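Local coordinates for UDP-N-acetylmuramate--L-alanine ligase (Thermotoga maritima, PDB 1J6U), which catalyses the ATP-dependent joining of L-alanine to UDP-N-acetylmuramate, a step of peptidoglycan synthesis for the bacterial cell wall, at residues 250-255 / 323-328; 343-348 / 378-383. All coordinates share one frame; numbering follows the deposited sequence.

Contact 1: 250-255 / 323-328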
ATOM      1  N   ALA A 250      21.087  -9.503   0.366  1.00 38.62           N
ATOM      2  CA  ALA A 250      19.999  -9.604  -0.605  1.00 41.39           C
ATOM      3  C   ALA A 250      20.430 -10.482  -1.750  1.00 39.37           C
ATOM      4  O   ALA A 250      21.564 -10.413  -2.214  1.00 45.84           O
ATOM      5  CB  ALA A 250      19.641  -8.224  -1.137  1.00 39.66           C
ATOM      6  N   SER A 251      19.546 -11.335  -2.211  1.00 37.84           N
ATOM      7  CA  SER A 251      19.931 -12.148  -3.343  1.00 40.55           C
ATOM      8  C   SER A 251      18.731 -12.196  -4.287  1.00 36.47           C
ATOM      9  O   SER A 251      17.742 -11.512  -4.064  1.00 38.52           O
ATOM     10  CB  SER A 251      20.374 -13.528  -2.853  1.00 41.33           C
ATOM     11  OG  SER A 251      19.384 -14.041  -1.996  1.00 60.39           O
ATOM     12  N   ARG A 252      18.830 -12.978  -5.345  1.00 32.99           N
ATOM     13  CA  ARG A 252      17.781 -13.060  -6.339  1.00 29.86           C
ATOM     14  C   ARG A 252      16.474 -13.624  -5.829  1.00 33.25           C
ATOM     15  O   ARG A 252      15.405 -13.076  -6.113  1.00 37.15           O
ATOM     16  CB  ARG A 252      18.285 -13.880  -7.530  1.00 30.53           C
ATOM     17  CG  ARG A 252      17.317 -13.993  -8.678  1.00 35.16           C
ATOM     18  CD  ARG A 252      17.792 -14.929  -9.797  1.00 46.34           C
ATOM     19  NE  ARG A 252      16.955 -14.743 -10.967  1.00 47.24           N
ATOM     20  CZ  ARG A 252      17.323 -14.085 -12.052  1.00 35.77           C
ATOM     21  NH1 ARG A 252      18.545 -13.580 -12.159  1.00 26.00           N
ATOM     22  NH2 ARG A 252      16.410 -13.811 -12.967  1.00 37.12           N
ATOM     23  N   ALA A 253      16.542 -14.709  -5.071  1.00 36.67           N
ATOM     24  CA  ALA A 253      15.323 -15.331  -4.568  1.00 32.28           C
ATOM     25  C   ALA A 253      14.874 -14.873  -3.173  1.00 38.41           C
ATOM     26  O   ALA A 253      13.720 -15.057  -2.801  1.00 37.12           O
ATOM     27  CB  ALA A 253      15.485 -16.841  -4.577  1.00 33.79           C
ATOM     28  N   GLU A 254      15.759 -14.256  -2.403  1.00 29.66           N
ATOM     29  CA  GLU A 254      15.359 -13.895  -1.056  1.00 37.25           C
ATOM     30  C   GLU A 254      16.403 -13.012  -0.510  1.00 34.45           C
ATOM     31  O   GLU A 254      17.461 -12.832  -1.118  1.00 34.28           O
ATOM     32  CB  GLU A 254      15.316 -15.131  -0.152  1.00 34.23           C
ATOM     33  CG  GLU A 254      16.612 -15.980  -0.303  1.00 48.92           C
ATOM     34  CD  GLU A 254      16.867 -16.975   0.820  1.00 68.64           C
ATOM     35  OE1 GLU A 254      15.977 -17.796   1.150  1.00 81.29           O
ATOM     36  OE2 GLU A 254      17.986 -16.941   1.369  1.00 80.60           O
ATOM     37  N   GLN A 255      16.101 -12.448   0.651  1.00 30.43           N
ATOM     38  CA  GLN A 255      17.092 -11.629   1.305  1.00 38.15           C
ATOM     39  C   GLN A 255      17.064 -12.111   2.759  1.00 38.52           C
ATOM     40  O   GLN A 255      16.004 -12.543   3.255  1.00 38.17           O
ATOM     41  CB  GLN A 255      16.765 -10.129   1.158  1.00 26.46           C
ATOM     42  CG  GLN A 255      15.476  -9.724   1.796  1.00 30.58           C
ATOM     43  CD  GLN A 255      15.294  -8.229   1.799  1.00 35.15           C
ATOM     44  OE1 GLN A 255      16.259  -7.466   1.946  1.00 36.25           O
ATOM     45  NE2 GLN A 255      14.049  -7.791   1.651  1.00 28.73           N
ATOM     46  N   ASN A 323      13.965 -15.440 -19.439  1.00 31.63           N
ATOM     47  CA  ASN A 323      14.500 -14.634 -18.361  1.00 26.11           C
ATOM     48  C   ASN A 323      13.943 -13.195 -18.486  1.00 29.71           C
ATOM     49  O   ASN A 323      14.684 -12.192 -18.466  1.00 23.08           O
ATOM     50  CB  ASN A 323      16.038 -14.628 -18.337  1.00 22.01           C
ATOM     51  CG  ASN A 323      16.561 -13.979 -17.071  1.00 30.89           C
ATOM     52  OD1 ASN A 323      15.869 -13.959 -16.037  1.00 25.76           O
ATOM     53  ND2 ASN A 323      17.767 -13.448 -17.130  1.00 26.43           N
ATOM     54  N   ILE A 324      12.623 -13.109 -18.632  1.00 28.34           N
ATOM     55  CA  ILE A 324      11.957 -11.818 -18.741  1.00 33.55           C
ATOM     56  C   ILE A 324      10.954 -11.592 -17.613  1.00 26.08           C
ATOM     57  O   ILE A 324      10.127 -12.454 -17.305  1.00 31.98           O
ATOM     58  CB  ILE A 324      11.239 -11.676 -20.107  1.00 28.83           C
ATOM     59  CG1 ILE A 324      12.266 -11.295 -21.154  1.00 26.31           C
ATOM     60  CG2 ILE A 324      10.177 -10.563 -20.059  1.00 27.59           C
ATOM     61  CD1 ILE A 324      11.763 -11.512 -22.552  1.00 36.68           C
ATOM     62  N   TYR A 325      11.029 -10.421 -17.003  1.00 28.12           N
ATOM     63  CA  TYR A 325      10.109 -10.086 -15.916  1.00 31.39           C
ATOM     64  C   TYR A 325       9.357  -8.787 -16.155  1.00 28.61           C
ATOM     65  O   TYR A 325       9.900  -7.811 -16.686  1.00 33.87           O
ATOM     66  CB  TYR A 325      10.877  -9.905 -14.580  1.00 30.73           C
ATOM     67  CG  TYR A 325      11.591 -11.139 -14.056  1.00 35.57           C
ATOM     68  CD1 TYR A 325      12.790 -11.539 -14.616  1.00 39.06           C
ATOM     69  CD2 TYR A 325      11.075 -11.887 -12.972  1.00 39.11           C
ATOM     70  CE1 TYR A 325      13.481 -12.633 -14.132  1.00 42.42           C
ATOM     71  CE2 TYR A 325      11.768 -13.006 -12.461  1.00 32.69           C
ATOM     72  CZ  TYR A 325      12.976 -13.354 -13.055  1.00 37.04           C
ATOM     73  OH  TYR A 325      13.758 -14.354 -12.577  1.00 37.66           O
ATOM     74  N   VAL A 326       8.110  -8.759 -15.736  1.00 30.17           N
ATOM     75  CA  VAL A 326       7.338  -7.524 -15.790  1.00 28.24           C
ATOM     76  C   VAL A 326       6.996  -7.305 -14.312  1.00 28.70           C
ATOM     77  O   VAL A 326       6.324  -8.123 -13.655  1.00 32.76           O
ATOM     78  CB  VAL A 326       6.037  -7.665 -16.643  1.00 43.11           C
ATOM     79  CG1 VAL A 326       5.234  -6.378 -16.543  1.00 25.98           C
ATOM     80  CG2 VAL A 326       6.389  -7.949 -18.131  1.00 28.47           C
ATOM     81  N   ILE A 327       7.461  -6.192 -13.790  1.00 32.47           N
ATOM     82  CA  ILE A 327       7.249  -5.866 -12.384  1.00 31.67           C
ATOM     83  C   ILE A 327       6.490  -4.537 -12.220  1.00 35.86           C
ATOM     84  O   ILE A 327       6.754  -3.563 -12.944  1.00 38.23           O
ATOM     85  CB  ILE A 327       8.643  -5.790 -11.654  1.00 29.77           C
ATOM     86  CG1 ILE A 327       9.292  -7.176 -11.655  1.00 28.73           C
ATOM     87  CG2 ILE A 327       8.482  -5.355 -10.185  1.00 29.53           C
ATOM     88  CD1 ILE A 327      10.653  -7.227 -10.937  1.00 40.99           C
ATOM     89  N   ASP A 328       5.546  -4.518 -11.274  1.00 35.83           N
ATOM     90  CA  ASP A 328       4.748  -3.327 -10.944  1.00 36.60           C
ATOM     91  C   ASP A 328       5.152  -2.645  -9.643  1.00 37.74           C
ATOM     92  O   ASP A 328       5.321  -3.290  -8.611  1.00 39.10           O
ATOM     93  CB  ASP A 328       3.275  -3.694 -10.821  1.00 41.27           C
ATOM     94  CG  ASP A 328       2.690  -4.153 -12.126  1.00 40.81           C
ATOM     95  OD1 ASP A 328       2.840  -3.400 -13.095  1.00 41.91           O
ATOM     96  OD2 ASP A 328       2.080  -5.242 -12.195  1.00 40.21           O
TER

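Contact 2: 343-348 / 378-383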
ATOM      1  N   THR A 343      16.728  -1.815  -5.304  1.00 30.28           N
ATOM      2  CA  THR A 343      16.384  -3.191  -5.070  1.00 36.39           C
ATOM      3  C   THR A 343      16.323  -4.000  -6.357  1.00 35.92           C
ATOM      4  O   THR A 343      16.585  -5.217  -6.329  1.00 37.79           O
ATOM      5  CB  THR A 343      15.112  -3.378  -4.128  1.00 40.40           C
ATOM      6  OG1 THR A 343      14.057  -4.096  -4.781  1.00 46.28           O
ATOM      7  CG2 THR A 343      14.660  -2.095  -3.608  1.00 34.41           C
ATOM      8  N   ALA A 344      16.039  -3.351  -7.492  1.00 39.68           N
ATOM      9  CA  ALA A 344      15.983  -4.096  -8.761  1.00 37.72           C
ATOM     10  C   ALA A 344      17.390  -4.658  -9.007  1.00 31.22           C
ATOM     11  O   ALA A 344      17.568  -5.815  -9.374  1.00 41.12           O
ATOM     12  CB  ALA A 344      15.566  -3.180  -9.921  1.00 36.22           C
ATOM     13  N   LYS A 345      18.393  -3.827  -8.784  1.00 31.83           N
ATOM     14  CA  LYS A 345      19.770  -4.261  -8.961  1.00 40.41           C
ATOM     15  C   LYS A 345      20.199  -5.342  -7.951  1.00 38.04           C
ATOM     16  O   LYS A 345      21.007  -6.179  -8.263  1.00 44.04           O
ATOM     17  CB  LYS A 345      20.696  -3.055  -8.877  1.00 33.08           C
ATOM     18  CG  LYS A 345      20.551  -2.112 -10.082  1.00 66.94           C
ATOM     19  CD  LYS A 345      20.863  -2.817 -11.419  1.00 78.28           C
ATOM     20  CE  LYS A 345      20.795  -1.823 -12.591  1.00 94.34           C
ATOM     21  NZ  LYS A 345      20.802  -2.430 -13.966  1.00 91.52           N
ATOM     22  N   GLU A 346      19.669  -5.322  -6.738  1.00 36.37           N
ATOM     23  CA  GLU A 346      20.019  -6.351  -5.772  1.00 33.27           C
ATOM     24  C   GLU A 346      19.433  -7.683  -6.203  1.00 37.50           C
ATOM     25  O   GLU A 346      20.083  -8.723  -6.072  1.00 40.02           O
ATOM     26  CB  GLU A 346      19.456  -6.027  -4.395  1.00 34.09           C
ATOM     27  CG  GLU A 346      20.381  -5.232  -3.547  1.00 41.16           C
ATOM     28  CD  GLU A 346      19.696  -4.674  -2.312  1.00 49.31           C
ATOM     29  OE1 GLU A 346      20.421  -4.043  -1.523  1.00 47.95           O
ATOM     30  OE2 GLU A 346      18.454  -4.854  -2.139  1.00 37.54           O
ATOM     31  N   VAL A 347      18.183  -7.653  -6.676  1.00 34.50           N
ATOM     32  CA  VAL A 347      17.529  -8.877  -7.095  1.00 32.20           C
ATOM     33  C   VAL A 347      18.002  -9.380  -8.442  1.00 42.26           C
ATOM     34  O   VAL A 347      18.212 -10.600  -8.623  1.00 37.37           O
ATOM     35  CB  VAL A 347      16.056  -8.706  -7.195  1.00 35.17           C
ATOM     36  CG1 VAL A 347      15.435 -10.006  -7.737  1.00 27.78           C
ATOM     37  CG2 VAL A 347      15.502  -8.360  -5.822  1.00 31.96           C
ATOM     38  N   PHE A 348      18.163  -8.438  -9.374  1.00 32.26           N
ATOM     39  CA  PHE A 348      18.596  -8.758 -10.714  1.00 30.72           C
ATOM     40  C   PHE A 348      19.926  -8.140 -10.995  1.00 41.37           C
ATOM     41  O   PHE A 348      20.016  -7.081 -11.607  1.00 44.08           O
ATOM     42  CB  PHE A 348      17.590  -8.248 -11.693  1.00 33.22           C
ATOM     43  CG  PHE A 348      16.235  -8.755 -11.441  1.00 28.76           C
ATOM     44  CD1 PHE A 348      15.249  -7.907 -10.948  1.00 31.99           C
ATOM     45  CD2 PHE A 348      15.923 -10.074 -11.709  1.00 28.67           C
ATOM     46  CE1 PHE A 348      13.960  -8.374 -10.734  1.00 25.38           C
ATOM     47  CE2 PHE A 348      14.629 -10.565 -11.493  1.00 33.94           C
ATOM     48  CZ  PHE A 348      13.647  -9.731 -11.012  1.00 35.28           C
ATOM     49  N   LEU A 378      20.085   4.810 -12.615  1.00 60.76           N
ATOM     50  CA  LEU A 378      20.407   3.399 -12.442  1.00 59.91           C
ATOM     51  C   LEU A 378      19.747   2.434 -13.462  1.00 58.18           C
ATOM     52  O   LEU A 378      20.206   1.294 -13.623  1.00 51.96           O
ATOM     53  CB  LEU A 378      20.056   2.955 -11.007  1.00 71.96           C
ATOM     54  CG  LEU A 378      21.165   2.392 -10.087  1.00 74.29           C
ATOM     55  CD1 LEU A 378      20.542   1.674  -8.871  1.00 72.45           C
ATOM     56  CD2 LEU A 378      22.025   1.405 -10.855  1.00 73.98           C
ATOM     57  N   ALA A 379      18.676   2.862 -14.138  1.00 44.81           N
ATOM     58  CA  ALA A 379      18.028   1.988 -15.128  1.00 37.30           C
ATOM     59  C   ALA A 379      18.824   1.971 -16.418  1.00 38.57           C
ATOM     60  O   ALA A 379      19.557   2.898 -16.696  1.00 44.68           O
ATOM     61  CB  ALA A 379      16.614   2.452 -15.420  1.00 33.86           C
ATOM     62  N   ASP A 380      18.690   0.916 -17.212  1.00 34.67           N
ATOM     63  CA  ASP A 380      19.416   0.846 -18.473  1.00 42.03           C
ATOM     64  C   ASP A 380      18.688   1.600 -19.576  1.00 43.01           C
ATOM     65  O   ASP A 380      19.303   2.170 -20.459  1.00 51.72           O
ATOM     66  CB  ASP A 380      19.584  -0.603 -18.865  1.00 48.45           C
ATOM     67  CG  ASP A 380      20.288  -1.380 -17.811  1.00 46.93           C
ATOM     68  OD1 ASP A 380      21.458  -1.035 -17.542  1.00 63.99           O
ATOM     69  OD2 ASP A 380      19.673  -2.309 -17.237  1.00 55.95           O
ATOM     70  N   GLU A 381      17.370   1.581 -19.514  1.00 41.41           N
ATOM     71  CA  GLU A 381      16.544   2.273 -20.468  1.00 41.81           C
ATOM     72  C   GLU A 381      15.437   2.924 -19.693  1.00 39.61           C
ATOM     73  O   GLU A 381      14.905   2.324 -18.756  1.00 42.46           O
ATOM     74  CB  GLU A 381      15.895   1.292 -21.445  1.00 44.31           C
ATOM     75  CG  GLU A 381      16.865   0.352 -22.100  1.00 70.31           C
ATOM     76  CD  GLU A 381      17.144   0.713 -23.530  1.00 86.09           C
ATOM     77  OE1 GLU A 381      18.011   1.598 -23.774  1.00 93.45           O
ATOM     78  OE2 GLU A 381      16.472   0.106 -24.404  1.00 99.08           O
ATOM     79  N   VAL A 382      15.094   4.150 -20.069  1.00 42.36           N
ATOM     80  CA  VAL A 382      13.959   4.801 -19.448  1.00 41.32           C
ATOM     81  C   VAL A 382      12.951   5.334 -20.458  1.00 35.98           C
ATOM     82  O   VAL A 382      13.314   6.044 -21.385  1.00 40.35           O
ATOM     83  CB  VAL A 382      14.345   6.006 -18.573  1.00 44.42           C
ATOM     84  CG1 VAL A 382      13.091   6.471 -17.806  1.00 35.79           C
ATOM     85  CG2 VAL A 382      15.449   5.649 -17.632  1.00 43.92           C
ATOM     86  N   VAL A 383      11.690   4.984 -20.268  1.00 37.82           N
ATOM     87  CA  VAL A 383      10.592   5.512 -21.082  1.00 41.68           C
ATOM     88  C   VAL A 383       9.717   6.308 -20.091  1.00 43.13           C
ATOM     89  O   VAL A 383       9.181   5.729 -19.153  1.00 42.18           O
ATOM     90  CB  VAL A 383       9.686   4.412 -21.698  1.00 38.78           C
ATOM     91  CG1 VAL A 383       8.472   5.077 -22.395  1.00 30.21           C
ATOM     92  CG2 VAL A 383      10.449   3.597 -22.723  1.00 35.09           C
TER

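Contact 1: 250-255 / 323-328
Arg-252 reaches from a loop of the middle domain to Tyr-325 and Asn-323 on the C-terminal domain, so this is a polar interdomain contact of a Mur ligase. The loop joins strands 243-250 and 255-261. Strand 324-329 lies in the mixed sheet of the C-terminal domain. Before the arginine, Ser-251 closes the turn: its N donates to Glu-254 O at 2.8 Å. Arg-252 follows and makes the whole contact across. CG stands anti to the backbone N (chi1 -177°) and the chain runs extended to NE, which carries the guanidinium far out from the loop. NH2 of Arg-252 gives a nearly straight hydrogen bond to Tyr-325 OH, 2.7 Å long with an N-H...O angle of 171°. The hydroxyl oxygen lies at the guanidinium edge, close to its plane, while the phenol ring is turned 48° from that plane. A phenylalanine in place of Tyr-325 would probably leave NH2 without its straight bond and the guanidinium less firmly held at this strand. NH1 of Arg-252 forms a salt bridge with Glu-351, so the guanidinium is held through both terminal nitrogens. Beyond the arginine, the chain turns through Ala-253 and Glu-254 into the next strand at Gln-255. Asn-323, opposite the arginine, lies in a G1 beta bulge at the start of strand 324-329. Its ND2 is hydrogen-bonded to Asn-432 OD1 and to Glu-351 OE2, the oxygen that also pairs with Arg-252 NH1. The amide oxygen, OD1, takes a weak, bent bond from Arg-252 NH2 at 3.1 Å.

Contact 2: 343-348 / 378-383
Lys-345, near the C-terminal end of helix 334-347, lies against Leu-378 and reaches Asp-380 just before strand 381-384. The contact packs a helix against the loop that leads into a parallel strand, within the alpha/beta C-terminal domain of the Mur ligase. All of it lies at the surface. The closer-packed part is aliphatic, though the leucine is itself exposed to solvent. Lys-345 CG and Leu-378 CD2 are 3.9 Å apart, and CD1 of the same leucine is 4.0 Å from that CG. The two side chains run antiparallel, alongside one another, with the lysine methylenes against the isobutyl group. CE of Lys-345 also approaches CD2 of Leu-378, at 3.9 Å. It comes nearer still to the backbone, with Lys-345 CE 3.3 Å from Leu-378 O. The lysine can do this because its chain bends at chi2 (-59°) and then runs extended to NZ. Leu-378 itself extends back over the helix to Leu-341 and Gln-342, while Ile-353 of strand 352-357 also touches Lys-345. The looser part is the ion pair. There the ammonium group meets Asp-380 in a long salt bridge rather than a close hydrogen bond. The two side chains cross at a slant. The carboxylate has a second partner: OD2 accepts a hydrogen bond from the backbone N of Ile-353. That bond ties Asp-380 to the neighbouring strand and should help fix the acid's rotation, while the lysine lies at longer range. The ion pair runs from Lys-345 NZ to Asp-380 OD2, 3.5 Å apart, with OD1 of that carboxylate at 3.9 Å.

In the fold
Contact 1 joins two domains, whereas contact 2 stays within the C-terminal one. Strand 324-329 leads into helix 334-347, so the two contacts involve successive elements and reach the same sheet. Their centres are about 11 Å apart. They meet at Phe-348, the residue just past the helix, whose ring meets Tyr-325 and touches Ile-327 and Arg-252. Contact 1 is partly buried, with an exposed arginine meeting a buried tyrosine through one straight hydrogen bond, with a weak one to Asn-323. Contact 2 is a surface contact that combines aliphatic packing with a long ion pair. In each, one long basic side chain does the bridging: the arginine meets neutral oxygens across its contact and Glu-351 outside it, the lysine a carboxylate.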